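Local coordinates for 3-keto-5-aminohexanoate cleavage enzyme (Burkholderia xenovorans LB400, PDB 3E49), which probably cleaves beta-keto acids such as 3-keto-5-aminohexanoate, using a bound zinc ion in a TIM-barrel fold, at residues Y122-R127 with E138-S143. Residues are numbered along the deposited sequence; the frame is centred on the assembly and turned at random.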
loop_
_atom_site.group_PDB
_atom_site.type_symbol
_atom_site.label_atom_id
_atom_site.label_comp_id
_atom_site.label_asym_id
_atom_site.label_seq_id
_atom_site.Cartn_x
_atom_site.Cartn_y
_atom_site.Cartn_z
ATOM N N TYR A 122 14.799 24.125 -12.325
ATOM C CA TYR A 122 16.147 24.619 -12.056
ATOM C C TYR A 122 17.197 23.563 -11.803
ATOM O O TYR A 122 18.372 23.817 -12.091
ATOM C CB TYR A 122 16.155 25.660 -10.916
ATOM C CG TYR A 122 15.601 25.180 -9.591
ATOM C CD1 TYR A 122 14.244 25.343 -9.278
ATOM C CD2 TYR A 122 16.427 24.572 -8.648
ATOM C CE1 TYR A 122 13.741 24.911 -8.114
ATOM C CE2 TYR A 122 15.922 24.121 -7.459
ATOM C CZ TYR A 122 14.577 24.311 -7.187
ATOM O OH TYR A 122 14.065 23.887 -6.013
ATOM N N PRO A 123 16.839 22.395 -11.217
ATOM C CA PRO A 123 17.925 21.406 -11.088
ATOM C C PRO A 123 18.552 20.936 -12.413
ATOM O O PRO A 123 19.655 20.400 -12.408
ATOM C CB PRO A 123 17.247 20.244 -10.348
ATOM C CG PRO A 123 16.198 20.917 -9.555
ATOM C CD PRO A 123 15.622 21.902 -10.548
HETATM N N MSE A 124 17.841 21.096 -13.527
HETATM C CA MSE A 124 18.376 20.754 -14.837
HETATM C C MSE A 124 19.590 21.599 -15.174
HETATM O O MSE A 124 20.401 21.197 -15.991
HETATM C CB MSE A 124 17.309 20.904 -15.909
HETATM C CG MSE A 124 16.253 19.832 -15.804
HETATM SE SE MSE A 124 14.810 20.050 -17.132
HETATM C CE MSE A 124 14.077 21.539 -16.459
ATOM N N LEU A 125 19.722 22.764 -14.560
ATOM C CA LEU A 125 20.914 23.589 -14.769
ATOM C C LEU A 125 22.198 22.904 -14.243
ATOM O O LEU A 125 23.306 23.353 -14.517
ATOM C CB LEU A 125 20.761 24.944 -14.096
ATOM C CG LEU A 125 19.737 25.884 -14.674
ATOM C CD1 LEU A 125 19.474 27.002 -13.721
ATOM C CD2 LEU A 125 20.218 26.406 -16.021
ATOM N N GLU A 126 22.054 21.838 -13.476
ATOM C CA GLU A 126 23.223 21.094 -13.020
ATOM C C GLU A 126 23.759 20.256 -14.173
ATOM O O GLU A 126 24.956 20.020 -14.246
ATOM C CB GLU A 126 22.874 20.242 -11.795
ATOM C CG GLU A 126 22.582 21.137 -10.564
ATOM C CD GLU A 126 21.609 20.542 -9.534
ATOM O OE1 GLU A 126 21.301 19.310 -9.572
ATOM O OE2 GLU A 126 21.145 21.355 -8.679
ATOM N N ARG A 127 22.890 19.826 -15.086
ATOM C CA ARG A 127 23.328 19.016 -16.223
ATOM C C ARG A 127 23.615 19.851 -17.467
ATOM O O ARG A 127 24.547 19.550 -18.206
ATOM C CB ARG A 127 22.335 17.883 -16.546
ATOM C CG ARG A 127 22.628 17.223 -17.896
ATOM C CD ARG A 127 21.796 15.980 -18.239
ATOM N NE ARG A 127 22.355 14.731 -17.708
ATOM C CZ ARG A 127 21.888 14.040 -16.661
ATOM N NH1 ARG A 127 20.801 14.436 -15.992
ATOM N NH2 ARG A 127 22.509 12.915 -16.292
ATOM N N GLU A 138 16.955 31.305 -18.310
ATOM C CA GLU A 138 15.934 32.029 -17.583
ATOM C C GLU A 138 14.693 31.133 -17.339
ATOM O O GLU A 138 14.125 31.122 -16.244
ATOM C CB GLU A 138 15.540 33.274 -18.386
ATOM N N HIS A 139 14.272 30.421 -18.377
ATOM C CA HIS A 139 13.145 29.473 -18.290
ATOM C C HIS A 139 13.346 28.497 -17.122
ATOM O O HIS A 139 12.439 28.305 -16.304
ATOM C CB HIS A 139 13.012 28.759 -19.638
ATOM C CG HIS A 139 12.253 27.474 -19.608
ATOM N ND1 HIS A 139 10.876 27.419 -19.655
ATOM C CD2 HIS A 139 12.684 26.189 -19.658
ATOM C CE1 HIS A 139 10.491 26.155 -19.677
ATOM N NE2 HIS A 139 11.568 25.389 -19.679
ATOM N N LEU A 140 14.573 27.988 -16.985
ATOM C CA LEU A 140 14.921 27.054 -15.940
ATOM C C LEU A 140 15.092 27.696 -14.572
ATOM O O LEU A 140 14.579 27.191 -13.566
ATOM C CB LEU A 140 16.210 26.320 -16.319
ATOM C CG LEU A 140 16.093 25.439 -17.564
ATOM C CD1 LEU A 140 17.458 24.872 -17.959
ATOM C CD2 LEU A 140 15.094 24.320 -17.312
ATOM N N GLU A 141 15.780 28.826 -14.516
ATOM C CA GLU A 141 16.021 29.423 -13.230
ATOM C C GLU A 141 14.748 30.001 -12.654
ATOM O O GLU A 141 14.482 29.853 -11.490
ATOM C CB GLU A 141 17.130 30.479 -13.299
ATOM C CG GLU A 141 17.299 31.250 -11.975
ATOM C CD GLU A 141 17.414 30.346 -10.722
ATOM O OE1 GLU A 141 18.200 29.354 -10.757
ATOM O OE2 GLU A 141 16.724 30.655 -9.711
ATOM N N ARG A 142 13.949 30.645 -13.480
ATOM C CA ARG A 142 12.736 31.261 -12.954
ATOM C C ARG A 142 11.656 30.294 -12.478
ATOM O O ARG A 142 10.665 30.719 -11.879
ATOM C CB ARG A 142 12.215 32.352 -13.892
ATOM C CG ARG A 142 12.853 33.702 -13.492
ATOM C CD ARG A 142 12.723 34.767 -14.523
ATOM N NE ARG A 142 13.938 34.914 -15.328
ATOM C CZ ARG A 142 14.000 35.544 -16.501
ATOM N NH1 ARG A 142 12.904 36.057 -17.057
ATOM N NH2 ARG A 142 15.158 35.630 -17.145
ATOM N N SER A 143 11.874 28.995 -12.685
ATOM C CA SER A 143 10.957 27.987 -12.170
ATOM C C SER A 143 11.040 27.938 -10.651
ATOM O O SER A 143 10.093 27.517 -9.998
ATOM C CB SER A 143 11.239 26.610 -12.814
ATOM O OG SER A 143 12.482 26.058 -12.409
#
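In the excursion between barrel strands 109-113 and 168-173, helix 134-141 comes back against the loop that follows strand 117-118, and Tyr122 and Leu125 meet Leu140, Glu141 and Ser143. The segment 122-127 makes i to i+3 backbone bonds, such as Leu125 N to Tyr122 O (3.0 Å), and has helical phi/psi angles; from this turn Leu125 points toward the helix. Ser143 OG lies between its own backbone N and carbonyl carbon (chi1 68°), which turns the hydroxyl back to donate to Leu140 O at 2.6 Å, with the donor OG tilted 21° from the Leu140 carbonyl plane. The same OG accepts a weak, bent bond from Tyr122 N (3.0 Å, 128°) and also accepts a hydrogen bond from Leu121 N. It also sits at the edge of the Tyr122 ring, 3.7 Å from CD1, while Pro123 CD covers part of one ring face.

Beside this, Leu140 turns toward the loop: its CD1 meets Leu125 CD2 at 3.7 Å, and its CB lies 3.9 Å from Leu125 CG. Leu125 CD1 reaches on to Glu141 OE1 (4.0 Å), whose carboxylate pairs with Arg144; that arginine also makes a cation-pi contact with Tyr122. The Tyr122 ring also meets that of His184 of the second subunit. One buried hydroxyl thus donates once and accepts twice, linking Leu140 O to the backbone N of Leu121 and, weakly, of Tyr122, while Leu125 and Leu140 pack against each other beside it.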